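Local coordinates for adhesion G-protein coupled receptor G6 (Danio rerio, PDB 6V55), which is a cell-surface adhesion receptor linked to myelination that probably relays extracellular binding events to G-protein signalling inside the cell, at residues 342-347 with 485-490; 376-381 with 423-428. One frame throughout, in Å; residues are numbered along the deposited sequence.

Interaction 1: residues 342-347 with 485-490. With NAG (2-acetamido-2-deoxy-beta-D-glucopyranose), chain I.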
ATOM      1  N   ASP A 342       4.034  13.009  22.232  1.00 37.45           N
ATOM      2  CA  ASP A 342       3.563  14.381  22.220  1.00 30.51           C
ATOM      3  C   ASP A 342       3.310  14.849  20.793  1.00 32.17           C
ATOM      4  O   ASP A 342       4.043  14.477  19.868  1.00 36.29           O
ATOM      5  CB  ASP A 342       4.576  15.304  22.892  1.00 33.53           C
ATOM      6  CG  ASP A 342       4.766  14.998  24.377  1.00 37.60           C
ATOM      7  OD1 ASP A 342       5.827  15.366  24.924  1.00 37.91           O
ATOM      8  OD2 ASP A 342       3.870  14.385  25.003  1.00 40.51           O
ATOM      9  N   ILE A 343       2.269  15.675  20.624  1.00 30.82           N
ATOM     10  CA  ILE A 343       1.953  16.338  19.356  1.00 32.43           C
ATOM     11  C   ILE A 343       2.362  17.805  19.463  1.00 38.91           C
ATOM     12  O   ILE A 343       1.996  18.488  20.431  1.00 46.13           O
ATOM     13  CB  ILE A 343       0.459  16.203  19.018  1.00 30.40           C
ATOM     14  CG1 ILE A 343       0.094  14.727  18.841  1.00 31.95           C
ATOM     15  CG2 ILE A 343       0.052  17.083  17.819  1.00 27.66           C
ATOM     16  CD1 ILE A 343       0.348  14.192  17.435  1.00 37.23           C
ATOM     17  N   PHE A 344       3.106  18.296  18.471  1.00 32.91           N
ATOM     18  CA  PHE A 344       3.718  19.612  18.524  1.00 23.30           C
ATOM     19  C   PHE A 344       3.068  20.580  17.540  1.00 23.27           C
ATOM     20  O   PHE A 344       2.715  20.199  16.424  1.00 24.76           O
ATOM     21  CB  PHE A 344       5.187  19.485  18.222  1.00 20.55           C
ATOM     22  CG  PHE A 344       5.958  18.763  19.277  1.00 26.59           C
ATOM     23  CD1 PHE A 344       6.136  17.378  19.220  1.00 29.24           C
ATOM     24  CD2 PHE A 344       6.519  19.472  20.333  1.00 28.89           C
ATOM     25  CE1 PHE A 344       6.880  16.716  20.193  1.00 30.68           C
ATOM     26  CE2 PHE A 344       7.256  18.826  21.317  1.00 30.56           C
ATOM     27  CZ  PHE A 344       7.446  17.443  21.241  1.00 32.58           C
ATOM     28  N   TYR A 345       2.920  21.838  17.958  1.00 24.00           N
ATOM     29  CA  TYR A 345       2.328  22.902  17.157  1.00 22.80           C
ATOM     30  C   TYR A 345       3.239  24.122  17.194  1.00 25.46           C
ATOM     31  O   TYR A 345       3.826  24.422  18.236  1.00 33.97           O
ATOM     32  CB  TYR A 345       0.963  23.304  17.700  1.00 24.59           C
ATOM     33  CG  TYR A 345      -0.101  22.228  17.684  1.00 30.89           C
ATOM     34  CD1 TYR A 345      -0.976  22.107  16.602  1.00 31.96           C
ATOM     35  CD2 TYR A 345      -0.259  21.358  18.764  1.00 31.68           C
ATOM     36  CE1 TYR A 345      -1.967  21.147  16.588  1.00 36.32           C
ATOM     37  CE2 TYR A 345      -1.247  20.381  18.758  1.00 35.69           C
ATOM     38  CZ  TYR A 345      -2.099  20.280  17.663  1.00 41.78           C
ATOM     39  OH  TYR A 345      -3.102  19.318  17.641  1.00 48.37           O
ATOM     40  N   ARG A 346       3.348  24.843  16.077  1.00 20.32           N
ATOM     41  CA  ARG A 346       4.091  26.101  16.026  1.00 22.69           C
ATOM     42  C   ARG A 346       3.109  27.252  15.848  1.00 22.30           C
ATOM     43  O   ARG A 346       2.248  27.183  14.966  1.00 24.24           O
ATOM     44  CB  ARG A 346       5.091  26.071  14.873  1.00 24.81           C
ATOM     45  CG  ARG A 346       5.911  27.334  14.670  1.00 29.85           C
ATOM     46  CD  ARG A 346       6.713  27.272  13.344  1.00 30.28           C
ATOM     47  NE  ARG A 346       5.776  27.166  12.230  1.00 34.61           N
ATOM     48  CZ  ARG A 346       5.705  26.145  11.374  1.00 34.11           C
ATOM     49  NH1 ARG A 346       6.554  25.118  11.459  1.00 29.93           N
ATOM     50  NH2 ARG A 346       4.776  26.158  10.417  1.00 33.95           N
ATOM     51  N   SER A 347       3.220  28.307  16.675  1.00 20.32           N
ATOM     52  CA  SER A 347       2.286  29.427  16.573  1.00 20.73           C
ATOM     53  C   SER A 347       3.003  30.755  16.388  1.00 21.04           C
ATOM     54  O   SER A 347       4.150  30.939  16.815  1.00 20.99           O
ATOM     55  CB  SER A 347       1.360  29.568  17.797  1.00 22.74           C
ATOM     56  OG  SER A 347       2.090  29.504  19.004  1.00 27.60           O
ATOM     57  N   CYS A 485      13.162  11.774  13.308  1.00 18.59           N
ATOM     58  CA  CYS A 485      12.557  13.046  12.922  1.00 22.20           C
ATOM     59  C   CYS A 485      12.588  13.978  14.137  1.00 30.78           C
ATOM     60  O   CYS A 485      11.780  13.831  15.058  1.00 27.53           O
ATOM     61  CB  CYS A 485      11.128  12.802  12.444  1.00 23.08           C
ATOM     62  SG  CYS A 485      10.267  14.270  11.855  0.57 18.67           S
ATOM     63  N   MET A 486      13.504  14.960  14.136  1.00 35.92           N
ATOM     64  CA  MET A 486      13.762  15.851  15.271  1.00 31.54           C
ATOM     65  C   MET A 486      13.063  17.199  15.111  1.00 32.54           C
ATOM     66  O   MET A 486      12.695  17.610  14.009  1.00 32.36           O
ATOM     67  CB  MET A 486      15.259  16.113  15.430  1.00 28.35           C
ATOM     68  CG  MET A 486      16.105  14.888  15.418  1.00 27.38           C
ATOM     69  SD  MET A 486      16.662  14.438  17.057  0.73 31.11           S
ATOM     70  CE  MET A 486      17.750  15.817  17.430  1.00 33.84           C
ATOM     71  N   ILE A 487      12.945  17.921  16.229  1.00 35.88           N
ATOM     72  CA  ILE A 487      12.425  19.290  16.246  1.00 36.14           C
ATOM     73  C   ILE A 487      13.574  20.283  16.400  1.00 35.42           C
ATOM     74  O   ILE A 487      14.283  20.281  17.419  1.00 32.55           O
ATOM     75  CB  ILE A 487      11.410  19.493  17.368  1.00 33.43           C
ATOM     76  CG1 ILE A 487      10.197  18.638  17.089  1.00 32.94           C
ATOM     77  CG2 ILE A 487      11.022  20.954  17.475  1.00 31.43           C
ATOM     78  CD1 ILE A 487       9.424  18.448  18.278  1.00 32.51           C
ATOM     79  N   ASN A 488      13.743  21.137  15.392  1.00 35.58           N
ATOM     80  CA  ASN A 488      14.638  22.280  15.494  1.00 38.11           C
ATOM     81  C   ASN A 488      14.042  23.277  16.481  1.00 40.73           C
ATOM     82  O   ASN A 488      13.035  23.922  16.188  1.00 42.76           O
ATOM     83  CB  ASN A 488      14.828  22.924  14.127  1.00 36.40           C
ATOM     84  CG  ASN A 488      15.641  24.175  14.202  1.00 40.29           C
ATOM     85  OD1 ASN A 488      16.644  24.220  14.904  1.00 41.46           O
ATOM     86  ND2 ASN A 488      15.216  25.209  13.491  1.00 43.98           N
ATOM     87  N   ARG A 489      14.662  23.443  17.648  1.00 37.13           N
ATOM     88  CA  ARG A 489      14.100  24.328  18.661  1.00 35.92           C
ATOM     89  C   ARG A 489      14.544  25.782  18.500  1.00 41.21           C
ATOM     90  O   ARG A 489      14.646  26.501  19.500  1.00 42.78           O
ATOM     91  CB  ARG A 489      14.439  23.806  20.055  1.00 32.69           C
ATOM     92  CG  ARG A 489      13.847  22.439  20.292  1.00 35.48           C
ATOM     93  CD  ARG A 489      13.889  22.002  21.739  1.00 39.26           C
ATOM     94  NE  ARG A 489      13.065  20.811  21.920  1.00 43.98           N
ATOM     95  CZ  ARG A 489      11.823  20.841  22.388  1.00 51.16           C
ATOM     96  NH1 ARG A 489      11.281  22.009  22.732  1.00 53.86           N
ATOM     97  NH2 ARG A 489      11.130  19.710  22.519  1.00 51.63           N
ATOM     98  N   ASP A 490      14.802  26.234  17.267  1.00 41.62           N
ATOM     99  CA  ASP A 490      15.034  27.639  16.969  1.00 37.42           C
ATOM    100  C   ASP A 490      13.901  28.239  16.150  1.00 34.41           C
ATOM    101  O   ASP A 490      13.284  29.203  16.608  1.00 38.74           O
ATOM    102  CB  ASP A 490      16.380  27.822  16.275  1.00 42.52           C
ATOM    103  CG  ASP A 490      17.532  27.724  17.248  1.00 49.04           C
ATOM    104  OD1 ASP A 490      17.252  27.750  18.471  1.00 48.77           O
ATOM    105  OD2 ASP A 490      18.700  27.617  16.801  1.00 53.42           O
TER
HETATM  106  C1  NAG I 907      14.388  27.564   9.655  1.00 54.84           C
HETATM  107  C2  NAG I 907      15.779  26.956   9.961  1.00 60.52           C
HETATM  108  C3  NAG I 907      16.505  26.596   8.649  1.00 55.12           C
HETATM  109  C4  NAG I 907      15.625  25.743   7.736  1.00 56.91           C
HETATM  110  C5  NAG I 907      14.260  26.413   7.518  1.00 59.04           C
HETATM  111  C6  NAG I 907      13.298  25.586   6.689  1.00 63.84           C
HETATM  112  C7  NAG I 907      17.425  27.567  11.711  1.00 74.79           C
HETATM  113  C8  NAG I 907      18.093  28.713  12.419  1.00 69.55           C
HETATM  114  N2  NAG I 907      16.556  27.905  10.749  1.00 71.14           N
HETATM  115  O3  NAG I 907      17.716  25.906   8.933  1.00 49.22           O
HETATM  116  O4  NAG I 907      16.273  25.521   6.486  1.00 55.50           O
HETATM  117  O5  NAG I 907      13.627  26.655   8.791  1.00 55.08           O
HETATM  118  O6  NAG I 907      12.112  25.252   7.401  1.00 66.02           O
HETATM  119  O7  NAG I 907      17.676  26.394  11.988  1.00 79.67           O
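The sheet of the SEA domain meets the small three-stranded sheet that follows it in the chain where I487, on strand 480-488, points its terminal methyl at F344 of strand 342-353. I487 CD1 lies over the middle of the F344 ring, 3.4 Å from its centroid and only 4° off the ring normal, a CH-pi contact. The methyl is therefore almost equally far from all six ring carbons, with F344 CD1 at 3.6 Å. I487 CG1 stands anti to the carbonyl carbon (chi1 -65°) and CD1 continues the extended branch away from CA, reaching toward F344 while the CA atoms of F344 and I487 stay 9.0 Å apart.

No hydrogen bond joins the two segments, so this is side-chain packing between two sheets rather than strand pairing. A flat aromatic suits the SEA side because its face accepts a methyl, and isoleucine suits the other because its CG1-CD1 arm is long enough to set one over the ring centre despite that separation; M446 touches both side chains. R489 adds a second, looser approach. Its chain, extended from CG to NE, brings NH2 obliquely to 4.2 Å from F344 CE2, with ring and guanidinium planes 77° apart. R489 NH1 forms a salt bridge with D383 of the SEA domain, and N488 ND2 comes to 3.1 Å from O7 of the NAG.

Interaction 2: residues 376-381 with 423-428. With NAG (2-acetamido-2-deoxy-beta-D-glucopyranose), chain J.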
ATOM      1  N   TRP A 376      -9.466  25.121  29.742  1.00 31.81           N
ATOM      2  CA  TRP A 376     -10.345  24.225  28.993  1.00 40.57           C
ATOM      3  C   TRP A 376      -9.994  22.753  29.191  1.00 44.53           C
ATOM      4  O   TRP A 376     -10.417  21.913  28.380  1.00 39.35           O
ATOM      5  CB  TRP A 376     -10.330  24.559  27.501  1.00 45.56           C
ATOM      6  CG  TRP A 376     -10.865  25.910  27.152  1.00 50.71           C
ATOM      7  CD1 TRP A 376     -10.153  27.064  26.990  1.00 53.22           C
ATOM      8  CD2 TRP A 376     -12.233  26.248  26.925  1.00 51.94           C
ATOM      9  NE1 TRP A 376     -10.996  28.098  26.665  1.00 55.09           N
ATOM     10  CE2 TRP A 376     -12.280  27.622  26.622  1.00 54.89           C
ATOM     11  CE3 TRP A 376     -13.426  25.520  26.952  1.00 50.62           C
ATOM     12  CZ2 TRP A 376     -13.475  28.285  26.351  1.00 56.65           C
ATOM     13  CZ3 TRP A 376     -14.612  26.176  26.682  1.00 51.31           C
ATOM     14  CH2 TRP A 376     -14.628  27.546  26.384  1.00 54.76           C
ATOM     15  N   MET A 377      -9.208  22.447  30.238  1.00 51.66           N
ATOM     16  CA  MET A 377      -8.757  21.102  30.630  1.00 55.58           C
ATOM     17  C   MET A 377      -7.966  20.371  29.542  1.00 47.88           C
ATOM     18  O   MET A 377      -7.966  19.136  29.500  1.00 47.88           O
ATOM     19  CB  MET A 377      -9.917  20.210  31.133  1.00 68.84           C
ATOM     20  CG  MET A 377     -10.787  20.754  32.296  1.00 78.85           C
ATOM     21  SD  MET A 377      -9.989  21.571  33.704  1.00 88.37           S
ATOM     22  CE  MET A 377      -8.727  20.405  34.225  1.00 87.07           C
ATOM     23  N   TYR A 378      -7.321  21.112  28.641  1.00 46.35           N
ATOM     24  CA  TYR A 378      -6.390  20.553  27.663  1.00 41.92           C
ATOM     25  C   TYR A 378      -4.975  20.565  28.228  1.00 39.06           C
ATOM     26  O   TYR A 378      -4.582  21.519  28.904  1.00 39.17           O
ATOM     27  CB  TYR A 378      -6.415  21.345  26.351  1.00 39.00           C
ATOM     28  CG  TYR A 378      -7.543  20.955  25.443  1.00 39.36           C
ATOM     29  CD1 TYR A 378      -7.440  19.844  24.612  1.00 42.80           C
ATOM     30  CD2 TYR A 378      -8.710  21.693  25.418  1.00 42.02           C
ATOM     31  CE1 TYR A 378      -8.494  19.479  23.773  1.00 46.90           C
ATOM     32  CE2 TYR A 378      -9.757  21.349  24.593  1.00 45.14           C
ATOM     33  CZ  TYR A 378      -9.652  20.248  23.775  1.00 47.99           C
ATOM     34  OH  TYR A 378     -10.716  19.928  22.965  1.00 50.45           O
ATOM     35  N   ARG A 379      -4.211  19.501  27.967  1.00 39.77           N
ATOM     36  CA  ARG A 379      -2.816  19.464  28.411  1.00 42.05           C
ATOM     37  C   ARG A 379      -1.900  19.941  27.289  1.00 43.12           C
ATOM     38  O   ARG A 379      -1.114  19.187  26.711  1.00 43.41           O
ATOM     39  CB  ARG A 379      -2.433  18.071  28.887  1.00 45.38           C
ATOM     40  CG  ARG A 379      -3.316  17.577  29.996  1.00 55.72           C
ATOM     41  CD  ARG A 379      -3.371  16.074  30.024  1.00 64.99           C
ATOM     42  NE  ARG A 379      -3.785  15.527  28.735  1.00 74.15           N
ATOM     43  CZ  ARG A 379      -3.617  14.255  28.384  1.00 80.74           C
ATOM     44  NH1 ARG A 379      -3.043  13.412  29.233  1.00 84.07           N
ATOM     45  NH2 ARG A 379      -4.017  13.826  27.188  1.00 80.50           N
ATOM     46  N   VAL A 380      -2.007  21.239  26.996  1.00 43.44           N
ATOM     47  CA  VAL A 380      -1.133  21.913  26.038  1.00 39.07           C
ATOM     48  C   VAL A 380      -0.290  22.936  26.795  1.00 35.74           C
ATOM     49  O   VAL A 380      -0.833  23.751  27.556  1.00 34.17           O
ATOM     50  CB  VAL A 380      -1.935  22.583  24.906  1.00 35.05           C
ATOM     51  CG1 VAL A 380      -0.990  23.153  23.852  1.00 38.72           C
ATOM     52  CG2 VAL A 380      -2.922  21.609  24.286  1.00 31.84           C
ATOM     53  N   TYR A 381       1.029  22.900  26.582  1.00 32.30           N
ATOM     54  CA  TYR A 381       1.959  23.734  27.329  1.00 37.35           C
ATOM     55  C   TYR A 381       2.922  24.388  26.347  1.00 35.16           C
ATOM     56  O   TYR A 381       3.071  23.919  25.220  1.00 38.10           O
ATOM     57  CB  TYR A 381       2.726  22.902  28.381  1.00 47.86           C
ATOM     58  CG  TYR A 381       1.862  22.047  29.323  1.00 58.64           C
ATOM     59  CD1 TYR A 381       1.442  22.556  30.557  1.00 61.92           C
ATOM     60  CD2 TYR A 381       1.496  20.721  28.998  1.00 61.82           C
ATOM     61  CE1 TYR A 381       0.670  21.795  31.432  1.00 62.24           C
ATOM     62  CE2 TYR A 381       0.718  19.945  29.883  1.00 60.76           C
ATOM     63  CZ  TYR A 381       0.319  20.497  31.098  1.00 60.07           C
ATOM     64  OH  TYR A 381      -0.441  19.784  31.991  1.00 59.30           O
ATOM     65  N   GLU A 423      -6.432  28.052  17.961  1.00 33.95           N
ATOM     66  CA  GLU A 423      -6.591  29.448  17.569  1.00 36.60           C
ATOM     67  C   GLU A 423      -7.817  30.078  18.221  1.00 42.51           C
ATOM     68  O   GLU A 423      -7.739  31.200  18.735  1.00 45.65           O
ATOM     69  CB  GLU A 423      -6.677  29.564  16.046  1.00 36.80           C
ATOM     70  CG  GLU A 423      -5.417  29.117  15.320  1.00 42.23           C
ATOM     71  CD  GLU A 423      -5.544  29.179  13.804  1.00 47.49           C
ATOM     72  OE1 GLU A 423      -4.499  29.209  13.117  1.00 48.07           O
ATOM     73  OE2 GLU A 423      -6.689  29.215  13.301  1.00 50.73           O
ATOM     74  N   SER A 424      -8.925  29.341  18.304  1.00 43.93           N
ATOM     75  CA  SER A 424     -10.132  29.930  18.874  1.00 41.27           C
ATOM     76  C   SER A 424     -10.143  29.953  20.401  1.00 34.42           C
ATOM     77  O   SER A 424     -10.836  30.801  20.975  1.00 37.25           O
ATOM     78  CB  SER A 424     -11.378  29.208  18.351  1.00 46.64           C
ATOM     79  OG  SER A 424     -11.416  27.870  18.807  1.00 52.41           O
ATOM     80  N   MET A 425      -9.422  29.053  21.088  1.00 31.24           N
ATOM     81  CA  MET A 425      -9.284  29.241  22.536  1.00 36.38           C
ATOM     82  C   MET A 425      -8.361  30.399  22.876  1.00 42.32           C
ATOM     83  O   MET A 425      -8.515  31.017  23.939  1.00 47.03           O
ATOM     84  CB  MET A 425      -8.773  27.993  23.228  1.00 40.89           C
ATOM     85  CG  MET A 425      -9.686  26.834  23.084  1.00 52.80           C
ATOM     86  SD  MET A 425      -8.697  25.336  23.066  1.00 60.98           S
ATOM     87  CE  MET A 425      -8.080  25.347  24.713  1.00 61.58           C
ATOM     88  N   LEU A 426      -7.405  30.710  21.996  1.00 35.85           N
ATOM     89  CA  LEU A 426      -6.574  31.883  22.215  1.00 27.55           C
ATOM     90  C   LEU A 426      -7.274  33.167  21.781  1.00 26.85           C
ATOM     91  O   LEU A 426      -7.182  34.172  22.494  1.00 27.40           O
ATOM     92  CB  LEU A 426      -5.243  31.722  21.495  1.00 30.18           C
ATOM     93  CG  LEU A 426      -4.323  30.642  22.062  1.00 28.68           C
ATOM     94  CD1 LEU A 426      -3.056  30.629  21.274  1.00 24.99           C
ATOM     95  CD2 LEU A 426      -4.030  30.861  23.539  1.00 30.52           C
ATOM     96  N   ARG A 427      -7.992  33.154  20.641  1.00 23.09           N
ATOM     97  CA  ARG A 427      -8.690  34.350  20.148  1.00 25.81           C
ATOM     98  C   ARG A 427      -9.820  34.796  21.068  1.00 35.42           C
ATOM     99  O   ARG A 427     -10.154  35.992  21.096  1.00 40.09           O
ATOM    100  CB  ARG A 427      -9.269  34.109  18.758  1.00 23.11           C
ATOM    101  CG  ARG A 427      -8.288  34.296  17.631  1.00 26.00           C
ATOM    102  CD  ARG A 427      -8.826  33.779  16.302  1.00 28.41           C
ATOM    103  NE  ARG A 427      -7.743  33.284  15.460  1.00 35.11           N
ATOM    104  CZ  ARG A 427      -7.928  32.547  14.366  1.00 41.52           C
ATOM    105  NH1 ARG A 427      -9.167  32.234  13.994  1.00 44.97           N
ATOM    106  NH2 ARG A 427      -6.888  32.122  13.641  1.00 39.20           N
ATOM    107  N   SER A 428     -10.414  33.865  21.830  1.00 38.56           N
ATOM    108  CA  SER A 428     -11.460  34.186  22.796  1.00 35.47           C
ATOM    109  C   SER A 428     -10.903  34.573  24.166  1.00 36.20           C
ATOM    110  O   SER A 428     -11.669  34.686  25.127  1.00 41.94           O
ATOM    111  CB  SER A 428     -12.430  33.014  22.942  1.00 33.85           C
ATOM    112  OG  SER A 428     -11.836  31.937  23.643  1.00 34.33           O
TER
HETATM  113  C1  NAG J 908       4.251  26.050  31.597  1.00 52.97           C
HETATM  114  C2  NAG J 908       5.226  26.588  32.683  1.00 63.07           C
HETATM  115  C3  NAG J 908       6.478  25.692  32.786  1.00 62.25           C
HETATM  116  C4  NAG J 908       6.090  24.231  33.006  1.00 60.67           C
HETATM  117  C5  NAG J 908       5.174  23.764  31.871  1.00 58.66           C
HETATM  118  C6  NAG J 908       4.699  22.337  32.025  1.00 58.95           C
HETATM  119  C7  NAG J 908       5.503  28.955  33.316  1.00 70.43           C
HETATM  120  C8  NAG J 908       5.934  30.316  32.853  1.00 70.63           C
HETATM  121  N2  NAG J 908       5.602  27.969  32.413  1.00 68.89           N
HETATM  122  O3  NAG J 908       7.324  26.142  33.841  1.00 59.79           O
HETATM  123  O4  NAG J 908       7.247  23.403  33.065  1.00 60.88           O
HETATM  124  O5  NAG J 908       4.001  24.598  31.816  1.00 56.07           O
HETATM  125  O6  NAG J 908       5.055  21.778  33.284  1.00 60.89           O
HETATM  126  O7  NAG J 908       5.089  28.757  34.457  1.00 70.18           O
HETATM  127  O   HOH W   1     -10.324  31.026  26.104  1.00 20.58           O
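Two bends in the M425 side chain, at chi2 (149°) and chi3 (67°), fold its methyl back between W376 and Y378. M425 CE lies 3.5 Å from W376 CD1. The same methyl, M425 CE, is 3.8 Å from Y378 CD2. Farther up the same chain, M425 CG rests over one face of the indole, 4.1 Å from the centroid of the five-membered ring and displaced toward the rim. The sulfur adds two oblique Met-aromatic contacts: M425 SD is 4.9 Å from that centroid. From the centroid of the Y378 ring, M425 SD is 5.0 Å away. Methionine suits this place: its unbranched, flexible chain can follow two differently turned rings at once.

These residues join the ends of both SEA-domain helices. Helix 361-374 closes in a Schellman motif, with M377 at positive phi as its C-prime residue and Y378 N bonded back to F373 O, and the turn presents W376 and Y378 toward helix 419-427. F373 itself also packs on M425. A water reinforces the junction: W376 NE1, at the indole edge, donates to it over 3.1 Å, the water donates to M425 O, and S428 OG is hydrogen-bonded to it as well.

Beyond the turn the chain enters strand 380-392, where Y381 sets its ring beside an N-linked sugar, CD1 lying 3.5 Å from O5 and 3.6 Å from C6 of the NAG. Cut back to an alanine, this position has no ring beside O5 and C6, and the sugar is likely to be freer to swing.

Interactions 1 and 2 have centres 18 Å apart and do not touch, their nearest atoms being about 5 Å from each other. Both reach the five-stranded SEA sheet, in which strand 399-410 runs between strand 342-353 of interaction 1 and strand 380-392 of interaction 2. V408 on this middle strand bridges them: its backbone bonds to Y381 while its side chain touches F344. Interaction 2 is internal to the SEA domain, packing helix ends together, whereas interaction 1 connects that domain to the next sheet along the chain. D383, the salt-bridge partner of R489, is on strand 380-392 with Y381, so that strand serves both interactions.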